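Superoxide dismutase (Clostridium difficile, PDB 3TJT) probably converts superoxide radicals to hydrogen peroxide and dioxygen as an iron-binding member of the iron/manganese superoxide dismutase family. Local coordinates at residues 43-48 with 72-77; 59-64 with 77-82; 135-140 with 153-158. One frame throughout, in Å; residues are numbered along the deposited sequence.

In the fold
Reading from the N terminus, helix 24-46 ends in the first segment of interaction 1 and meets the start of helix 72-90, closing a loop that includes helix 57-62. Interaction 2 brings that intervening helix against the next turn of helix 72-90, so the two contacts cross along the chain and share Asn77. Together they pack three helical elements of the alpha-hairpin domain. Interaction 3 follows in series within the C-terminal domain, where residues 153-158, past strand 144-150, fold back on strand 132-138. The two domains also meet directly: Arg76 of interaction 1 forms a salt bridge with Asp153 of interaction 3, and the Leu61 carbonyl of interaction 2 is hydrogen-bonded to Ser157.

Interaction 1: residues 43-48 with 72-77; sequences NAALEK and ATTVRN
No flat group takes part where Ala45 meets Thr74 and Leu46 meets Val75, and the contact is made chiefly by methyl groups. The methyl of Ala45 points toward residues 72-77 and meets the Thr74 side chain, its CB lying 3.7 Å from Thr74 CG2. Thr74 carries OG1 opposite its own backbone N (chi1 -178°), which puts CG2 between the N and the carbonyl carbon. Both branches turn to Ala45, although OG1 stays slightly farther off, 4.0 Å from Ala45 CB. Beside this pair the Leu46 side chain reaches across with one branch, and its CD2 approaches Val75 CG2 to 4.0 Å, the two side chains crossing at about a right angle. Phe6 also packs against Leu46. Lys48, at the far end of the same segment, forms a salt bridge with Asp70, a second tie between the loop after helix 24-46 and the approach to helix 72-90. The pairs join the end of one long helix of the alpha hairpin to the start of the other, away from the metal site. The Leu46-Val75 side is buried and the Ala45-Thr74 side partly open to solvent; methyls of all four residues meet at van der Waals distance, which implies dispersion with little directional constraint.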
loop_
_atom_site.group_PDB
_atom_site.type_symbol
_atom_site.label_atom_id
_atom_site.label_comp_id
_atom_site.label_asym_id
_atom_site.label_seq_id
_atom_site.Cartn_x
_atom_site.Cartn_y
_atom_site.Cartn_z
ATOM N N ASN A 43 -19.325 9.597 -2.911
ATOM C CA ASN A 43 -20.606 10.294 -2.814
ATOM C C ASN A 43 -20.483 11.606 -2.051
ATOM O O ASN A 43 -21.075 12.610 -2.435
ATOM C CB ASN A 43 -21.680 9.407 -2.174
ATOM C CG ASN A 43 -22.171 8.320 -3.110
ATOM O OD1 ASN A 43 -22.530 7.220 -2.670
ATOM N ND2 ASN A 43 -22.191 8.615 -4.404
ATOM N N ALA A 44 -19.699 11.593 -0.975
ATOM C CA ALA A 44 -19.497 12.794 -0.166
ATOM C C ALA A 44 -18.853 13.919 -0.976
ATOM O O ALA A 44 -19.268 15.077 -0.892
ATOM C CB ALA A 44 -18.646 12.469 1.067
ATOM N N ALA A 45 -17.837 13.567 -1.759
ATOM C CA ALA A 45 -17.099 14.536 -2.571
ATOM C C ALA A 45 -17.950 15.155 -3.675
ATOM O O ALA A 45 -17.706 16.284 -4.098
ATOM C CB ALA A 45 -15.863 13.883 -3.173
ATOM N N LEU A 46 -18.948 14.417 -4.146
ATOM C CA LEU A 46 -19.768 14.903 -5.255
ATOM C C LEU A 46 -20.989 15.720 -4.815
ATOM O O LEU A 46 -21.713 16.260 -5.656
ATOM C CB LEU A 46 -20.198 13.745 -6.161
ATOM C CG LEU A 46 -19.067 12.913 -6.787
ATOM C CD1 LEU A 46 -19.641 11.849 -7.712
ATOM C CD2 LEU A 46 -18.063 13.790 -7.535
ATOM N N GLU A 47 -21.211 15.824 -3.508
ATOM C CA GLU A 47 -22.333 16.607 -3.001
ATOM C C GLU A 47 -22.262 18.049 -3.500
ATOM O O GLU A 47 -23.283 18.687 -3.733
ATOM C CB GLU A 47 -22.376 16.570 -1.469
ATOM C CG GLU A 47 -22.762 15.210 -0.912
ATOM C CD GLU A 47 -22.685 15.147 0.607
ATOM O OE1 GLU A 47 -22.593 16.214 1.254
ATOM O OE2 GLU A 47 -22.716 14.023 1.152
ATOM N N LYS A 48 -21.042 18.536 -3.678
ATOM C CA LYS A 48 -20.785 19.899 -4.139
ATOM C C LYS A 48 -21.100 20.067 -5.627
ATOM O O LYS A 48 -21.373 21.176 -6.100
ATOM C CB LYS A 48 -19.312 20.230 -3.884
ATOM C CG LYS A 48 -18.889 21.632 -4.273
ATOM C CD LYS A 48 -17.434 21.870 -3.903
ATOM C CE LYS A 48 -17.015 23.291 -4.224
ATOM N NZ LYS A 48 -15.615 23.542 -3.802
ATOM N N ALA A 72 -10.533 16.501 -8.048
ATOM C CA ALA A 72 -9.901 15.586 -8.992
ATOM C C ALA A 72 -9.213 14.408 -8.301
ATOM O O ALA A 72 -9.377 13.253 -8.701
ATOM C CB ALA A 72 -8.916 16.327 -9.883
ATOM N N THR A 73 -8.435 14.700 -7.268
ATOM C CA THR A 73 -7.693 13.646 -6.584
ATOM C C THR A 73 -8.616 12.724 -5.795
ATOM O O THR A 73 -8.464 11.502 -5.834
ATOM C CB THR A 73 -6.608 14.238 -5.660
ATOM O OG1 THR A 73 -5.608 14.865 -6.468
ATOM C CG2 THR A 73 -5.950 13.148 -4.829
ATOM N N THR A 74 -9.583 13.293 -5.092
ATOM C CA THR A 74 -10.476 12.467 -4.292
ATOM C C THR A 74 -11.319 11.576 -5.201
ATOM O O THR A 74 -11.616 10.437 -4.852
ATOM C CB THR A 74 -11.375 13.295 -3.342
ATOM O OG1 THR A 74 -12.181 12.410 -2.554
ATOM C CG2 THR A 74 -12.276 14.214 -4.121
ATOM N N VAL A 75 -11.688 12.081 -6.376
ATOM C CA VAL A 75 -12.412 11.235 -7.323
ATOM C C VAL A 75 -11.516 10.137 -7.897
ATOM O O VAL A 75 -11.937 8.990 -8.013
ATOM C CB VAL A 75 -13.089 12.048 -8.444
ATOM C CG1 VAL A 75 -13.682 11.105 -9.490
ATOM C CG2 VAL A 75 -14.177 12.948 -7.856
ATOM N N ARG A 76 -10.279 10.476 -8.246
ATOM C CA ARG A 76 -9.330 9.478 -8.724
ATOM C C ARG A 76 -9.243 8.320 -7.726
ATOM O O ARG A 76 -9.358 7.148 -8.083
ATOM C CB ARG A 76 -7.950 10.123 -8.895
ATOM C CG ARG A 76 -6.814 9.167 -9.187
ATOM C CD ARG A 76 -5.513 9.986 -9.293
ATOM N NE ARG A 76 -4.331 9.177 -9.566
ATOM C CZ ARG A 76 -3.124 9.695 -9.787
ATOM N NH1 ARG A 76 -2.959 11.015 -9.770
ATOM N NH2 ARG A 76 -2.087 8.905 -10.033
ATOM N N ASN A 77 -9.059 8.652 -6.458
ATOM C CA ASN A 77 -8.876 7.605 -5.456
ATOM C C ASN A 77 -10.147 6.816 -5.153
ATOM O O ASN A 77 -10.104 5.591 -5.037
ATOM C CB ASN A 77 -8.317 8.199 -4.164
ATOM C CG ASN A 77 -6.900 8.708 -4.329
ATOM O OD1 ASN A 77 -6.174 8.274 -5.226
ATOM N ND2 ASN A 77 -6.493 9.630 -3.449
#

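Interaction 2: residues 59-64 with 77-82; sequences ELLQNL and NNAGGA
Leu61 and Ala79 have the closest CA atoms across the contact, 6.9 Å apart where the end of helix 57-62 lies against helix 72-90. Leu61 reaches furthest into the joint. Its CG stands beside the backbone N (chi1 -65°) on a CB that already points at the other helix, and the CD2 methyl comes to rest against the Gly80 main chain as well as a side chain: 3.7 Å from Gly80 N, 4.0 Å from Gly80 CA and 4.0 Å from Ala79 CB. Leu60 meets the same alanine less closely, its CD1 lying 4.3 Å from Ala79 CB, and it packs on Val75 and Phe6 as well. At the end of the short helix, Asn63 ND2 donates to Glu59 O at 2.8 Å. This bond is almost straight at 171°, and the acceptor lies nearly in the amide plane, which ties the side chain back over the final turn. The carbonyl of Gly81, next after Gly80, accepts from His85 ND1, one turn further on, so Gly81 is a second-shell partner of the iron ligand His85. The side chains that meet are apolar and buried, which implies that shape fit and exclusion of water hold the two helices together.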
loop_
_atom_site.group_PDB
_atom_site.type_symbol
_atom_site.label_atom_id
_atom_site.label_comp_id
_atom_site.label_asym_id
_atom_site.label_seq_id
_atom_site.Cartn_x
_atom_site.Cartn_y
_atom_site.Cartn_z
ATOM N N GLU A 59 -16.867 7.087 -16.759
ATOM C CA GLU A 59 -16.754 8.466 -17.228
ATOM C C GLU A 59 -15.926 9.317 -16.269
ATOM O O GLU A 59 -15.101 10.131 -16.696
ATOM C CB GLU A 59 -18.139 9.083 -17.445
ATOM C CG GLU A 59 -18.806 8.550 -18.704
ATOM C CD GLU A 59 -20.257 8.978 -18.845
ATOM O OE1 GLU A 59 -20.934 9.208 -17.823
ATOM O OE2 GLU A 59 -20.725 9.067 -19.999
ATOM N N LEU A 60 -16.147 9.136 -14.974
ATOM C CA LEU A 60 -15.318 9.818 -13.984
ATOM C C LEU A 60 -13.842 9.461 -14.176
ATOM O O LEU A 60 -12.975 10.344 -14.222
ATOM C CB LEU A 60 -15.784 9.489 -12.563
ATOM C CG LEU A 60 -17.136 10.069 -12.128
ATOM C CD1 LEU A 60 -17.552 9.507 -10.774
ATOM C CD2 LEU A 60 -17.109 11.595 -12.066
ATOM N N LEU A 61 -13.552 8.173 -14.314
ATOM C CA LEU A 61 -12.171 7.731 -14.460
ATOM C C LEU A 61 -11.530 8.172 -15.776
ATOM O O LEU A 61 -10.314 8.295 -15.865
ATOM C CB LEU A 61 -12.077 6.212 -14.297
ATOM C CG LEU A 61 -12.450 5.736 -12.891
ATOM C CD1 LEU A 61 -12.373 4.221 -12.823
ATOM C CD2 LEU A 61 -11.526 6.375 -11.857
ATOM N N GLN A 62 -12.354 8.399 -16.800
ATOM C CA GLN A 62 -11.854 8.809 -18.107
ATOM C C GLN A 62 -11.640 10.315 -18.207
ATOM O O GLN A 62 -11.088 10.797 -19.199
ATOM C CB GLN A 62 -12.836 8.383 -19.215
ATOM C CG GLN A 62 -12.847 6.891 -19.493
ATOM C CD GLN A 62 -14.040 6.455 -20.339
ATOM O OE1 GLN A 62 -15.111 7.081 -20.318
ATOM N NE2 GLN A 62 -13.864 5.369 -21.072
ATOM N N ASN A 63 -12.096 11.055 -17.201
ATOM C CA ASN A 63 -12.047 12.514 -17.257
ATOM C C ASN A 63 -11.449 13.167 -16.013
ATOM O O ASN A 63 -11.777 14.307 -15.680
ATOM C CB ASN A 63 -13.440 13.086 -17.559
ATOM C CG ASN A 63 -13.931 12.702 -18.950
ATOM O OD1 ASN A 63 -13.597 13.361 -19.940
ATOM N ND2 ASN A 63 -14.699 11.613 -19.032
ATOM N N LEU A 64 -10.553 12.444 -15.344
ATOM C CA LEU A 64 -9.973 12.926 -14.097
ATOM C C LEU A 64 -9.290 14.284 -14.269
ATOM O O LEU A 64 -9.381 15.140 -13.393
ATOM C CB LEU A 64 -8.963 11.911 -13.552
ATOM C CG LEU A 64 -9.586 10.575 -13.144
ATOM C CD1 LEU A 64 -8.496 9.567 -12.764
ATOM C CD2 LEU A 64 -10.580 10.766 -12.000
ATOM N N ASN A 77 -9.059 8.652 -6.458
ATOM C CA ASN A 77 -8.876 7.605 -5.456
ATOM C C ASN A 77 -10.147 6.816 -5.153
ATOM O O ASN A 77 -10.104 5.591 -5.037
ATOM C CB ASN A 77 -8.317 8.199 -4.164
ATOM C CG ASN A 77 -6.900 8.708 -4.329
ATOM O OD1 ASN A 77 -6.174 8.274 -5.226
ATOM N ND2 ASN A 77 -6.493 9.630 -3.449
ATOM N N ASN A 78 -11.272 7.510 -5.033
ATOM C CA ASN A 78 -12.485 6.864 -4.543
ATOM C C ASN A 78 -13.365 6.286 -5.650
ATOM O O ASN A 78 -13.925 5.206 -5.490
ATOM C CB ASN A 78 -13.242 7.803 -3.607
ATOM C CG ASN A 78 -12.450 8.097 -2.340
ATOM O OD1 ASN A 78 -11.939 9.208 -2.136
ATOM N ND2 ASN A 78 -12.304 7.086 -1.510
ATOM N N ALA A 79 -13.479 6.984 -6.779
ATOM C CA ALA A 79 -14.098 6.359 -7.952
ATOM C C ALA A 79 -13.227 5.191 -8.391
ATOM O O ALA A 79 -13.731 4.166 -8.828
ATOM C CB ALA A 79 -14.282 7.362 -9.105
ATOM N N GLY A 80 -11.912 5.353 -8.275
ATOM C CA GLY A 80 -11.005 4.256 -8.561
ATOM C C GLY A 80 -11.320 3.058 -7.679
ATOM O O GLY A 80 -11.479 1.931 -8.167
ATOM N N GLY A 81 -11.405 3.302 -6.375
ATOM C CA GLY A 81 -11.671 2.237 -5.419
ATOM C C GLY A 81 -13.007 1.571 -5.694
ATOM O O GLY A 81 -13.117 0.343 -5.681
ATOM N N ALA A 82 -14.023 2.382 -5.960
ATOM C CA ALA A 82 -15.363 1.860 -6.216
ATOM C C ALA A 82 -15.399 1.022 -7.487
ATOM O O ALA A 82 -15.946 -0.081 -7.500
ATOM C CB ALA A 82 -16.374 2.996 -6.288
#

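Interaction 3: residues 135-140 with 153-158; sequences WLVATK and DSPVSK
Trp135 and Pro155 come together through the first two torsions of the tryptophan: chi1 of -54° sets CG beside the backbone N, and chi2 of 96° turns the indole broadside to the proline. Val137, two residues on and therefore on the same side of the strand, holds CG1 anti to its carbonyl carbon and directs that methyl to the Pro155 ring. Pro155 is thus received by both. Its CG stands 3.5 Å from the centroid of the five-membered ring of Trp135 and only 7° off the ring normal, a CH-pi contact squarely over the face. Its CD lies over the same face nearer the rim, 3.5 Å from Trp135 CE2, while Pro155 CB packs 3.7 Å from Val137 CG1. The indole N-H is bonded to Thr149 OG1, which also bonds the carbonyl of Asp153, so one hydroxyl links the ring to the segment that covers it. Behind the proline an ST turn, with Val156 N bonded to Ser154 OG at 3.0 Å, shapes the start of the short 3-10 segment. The connection between strands 144-150 and 161-167 is thereby folded over strand 132-138. Pro155 CD, next to the ring nitrogen, probably carries slightly polarised C-H bonds; this implies dispersion with perhaps a modest electrostatic share, while the N-H bond to Thr149 helps fix the indole's rotation.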
loop_
_atom_site.group_PDB
_atom_site.type_symbol
_atom_site.label_atom_id
_atom_site.label_comp_id
_atom_site.label_asym_id
_atom_site.label_seq_id
_atom_site.Cartn_x
_atom_site.Cartn_y
_atom_site.Cartn_z
ATOM N N TRP A 135 -3.240 -6.263 -13.868
ATOM C CA TRP A 135 -4.349 -6.316 -14.821
ATOM C C TRP A 135 -3.986 -7.053 -16.107
ATOM O O TRP A 135 -2.861 -6.944 -16.600
ATOM C CB TRP A 135 -4.777 -4.894 -15.233
ATOM C CG TRP A 135 -5.117 -3.944 -14.111
ATOM C CD1 TRP A 135 -4.281 -3.025 -13.531
ATOM C CD2 TRP A 135 -6.375 -3.818 -13.454
ATOM N NE1 TRP A 135 -4.955 -2.326 -12.554
ATOM C CE2 TRP A 135 -6.240 -2.799 -12.481
ATOM C CE3 TRP A 135 -7.613 -4.464 -13.593
ATOM C CZ2 TRP A 135 -7.284 -2.422 -11.650
ATOM C CZ3 TRP A 135 -8.656 -4.082 -12.768
ATOM C CH2 TRP A 135 -8.486 -3.071 -11.802
ATOM N N LEU A 136 -4.952 -7.794 -16.649
ATOM C CA LEU A 136 -4.917 -8.171 -18.062
ATOM C C LEU A 136 -5.807 -7.154 -18.751
ATOM O O LEU A 136 -6.982 -7.000 -18.396
ATOM C CB LEU A 136 -5.463 -9.588 -18.275
ATOM C CG LEU A 136 -5.678 -10.022 -19.731
ATOM C CD1 LEU A 136 -4.342 -10.124 -20.450
ATOM C CD2 LEU A 136 -6.431 -11.346 -19.792
ATOM N N VAL A 137 -5.254 -6.429 -19.721
ATOM C CA VAL A 137 -6.006 -5.362 -20.362
ATOM C C VAL A 137 -6.007 -5.530 -21.879
ATOM O O VAL A 137 -5.161 -6.225 -22.431
ATOM C CB VAL A 137 -5.441 -3.967 -20.023
ATOM C CG1 VAL A 137 -5.539 -3.687 -18.516
ATOM C CG2 VAL A 137 -4.006 -3.837 -20.519
ATOM N N ALA A 138 -6.971 -4.891 -22.531
ATOM C CA ALA A 138 -7.043 -4.906 -23.990
ATOM C C ALA A 138 -7.112 -3.486 -24.533
ATOM O O ALA A 138 -7.767 -2.613 -23.951
ATOM C CB ALA A 138 -8.256 -5.689 -24.450
ATOM N N THR A 139 -6.432 -3.255 -25.649
ATOM C CA THR A 139 -6.638 -2.024 -26.396
ATOM C C THR A 139 -7.994 -2.089 -27.094
ATOM O O THR A 139 -8.656 -3.126 -27.100
ATOM C CB THR A 139 -5.543 -1.826 -27.450
ATOM O OG1 THR A 139 -5.570 -2.925 -28.368
ATOM C CG2 THR A 139 -4.180 -1.759 -26.794
ATOM N N LYS A 140 -8.408 -0.979 -27.691
ATOM C CA LYS A 140 -9.691 -0.934 -28.379
ATOM C C LYS A 140 -9.787 -1.988 -29.477
ATOM O O LYS A 140 -10.878 -2.448 -29.800
ATOM C CB LYS A 140 -9.953 0.465 -28.947
ATOM C CG LYS A 140 -10.269 1.504 -27.881
ATOM C CD LYS A 140 -10.403 2.903 -28.480
ATOM C CE LYS A 140 -10.894 3.910 -27.443
ATOM N NZ LYS A 140 -10.031 3.946 -26.224
ATOM N N ASP A 153 -5.532 3.550 -8.877
ATOM C CA ASP A 153 -5.502 3.962 -10.278
ATOM C C ASP A 153 -6.016 2.832 -11.173
ATOM O O ASP A 153 -5.926 1.656 -10.825
ATOM C CB ASP A 153 -4.103 4.427 -10.675
ATOM C CG ASP A 153 -3.687 5.705 -9.934
ATOM O OD1 ASP A 153 -4.559 6.348 -9.318
ATOM O OD2 ASP A 153 -2.498 6.073 -9.980
ATOM N N SER A 154 -6.583 3.188 -12.325
ATOM C CA SER A 154 -7.235 2.195 -13.173
ATOM C C SER A 154 -6.762 2.293 -14.608
ATOM O O SER A 154 -6.529 3.394 -15.095
ATOM C CB SER A 154 -8.746 2.434 -13.161
ATOM O OG SER A 154 -9.387 1.698 -14.193
ATOM N N PRO A 155 -6.643 1.142 -15.298
ATOM C CA PRO A 155 -6.295 1.133 -16.727
ATOM C C PRO A 155 -7.301 1.926 -17.566
ATOM O O PRO A 155 -6.947 2.407 -18.642
ATOM C CB PRO A 155 -6.390 -0.344 -17.116
ATOM C CG PRO A 155 -6.322 -1.105 -15.839
ATOM C CD PRO A 155 -6.824 -0.215 -14.749
ATOM N N VAL A 156 -8.531 2.033 -17.081
ATOM C CA VAL A 156 -9.593 2.760 -17.779
ATOM C C VAL A 156 -9.160 4.197 -18.069
ATOM O O VAL A 156 -9.513 4.776 -19.108
ATOM C CB VAL A 156 -10.898 2.741 -16.955
ATOM C CG1 VAL A 156 -11.905 3.752 -17.484
ATOM C CG2 VAL A 156 -11.478 1.321 -16.935
ATOM N N SER A 157 -8.369 4.756 -17.158
ATOM C CA SER A 157 -7.884 6.127 -17.289
ATOM C C SER A 157 -6.832 6.267 -18.387
ATOM O O SER A 157 -6.484 7.380 -18.784
ATOM C CB SER A 157 -7.327 6.622 -15.953
ATOM O OG SER A 157 -8.348 6.634 -14.962
ATOM N N LYS A 158 -6.324 5.141 -18.868
ATOM C CA LYS A 158 -5.343 5.136 -19.945
ATOM C C LYS A 158 -5.921 4.503 -21.210
ATOM O O LYS A 158 -5.179 4.040 -22.072
ATOM C CB LYS A 158 -4.070 4.407 -19.505
ATOM C CG LYS A 158 -3.296 5.169 -18.436
ATOM C CD LYS A 158 -2.058 4.420 -17.974
ATOM C CE LYS A 158 -1.099 5.370 -17.256
ATOM N NZ LYS A 158 0.109 4.666 -16.748
#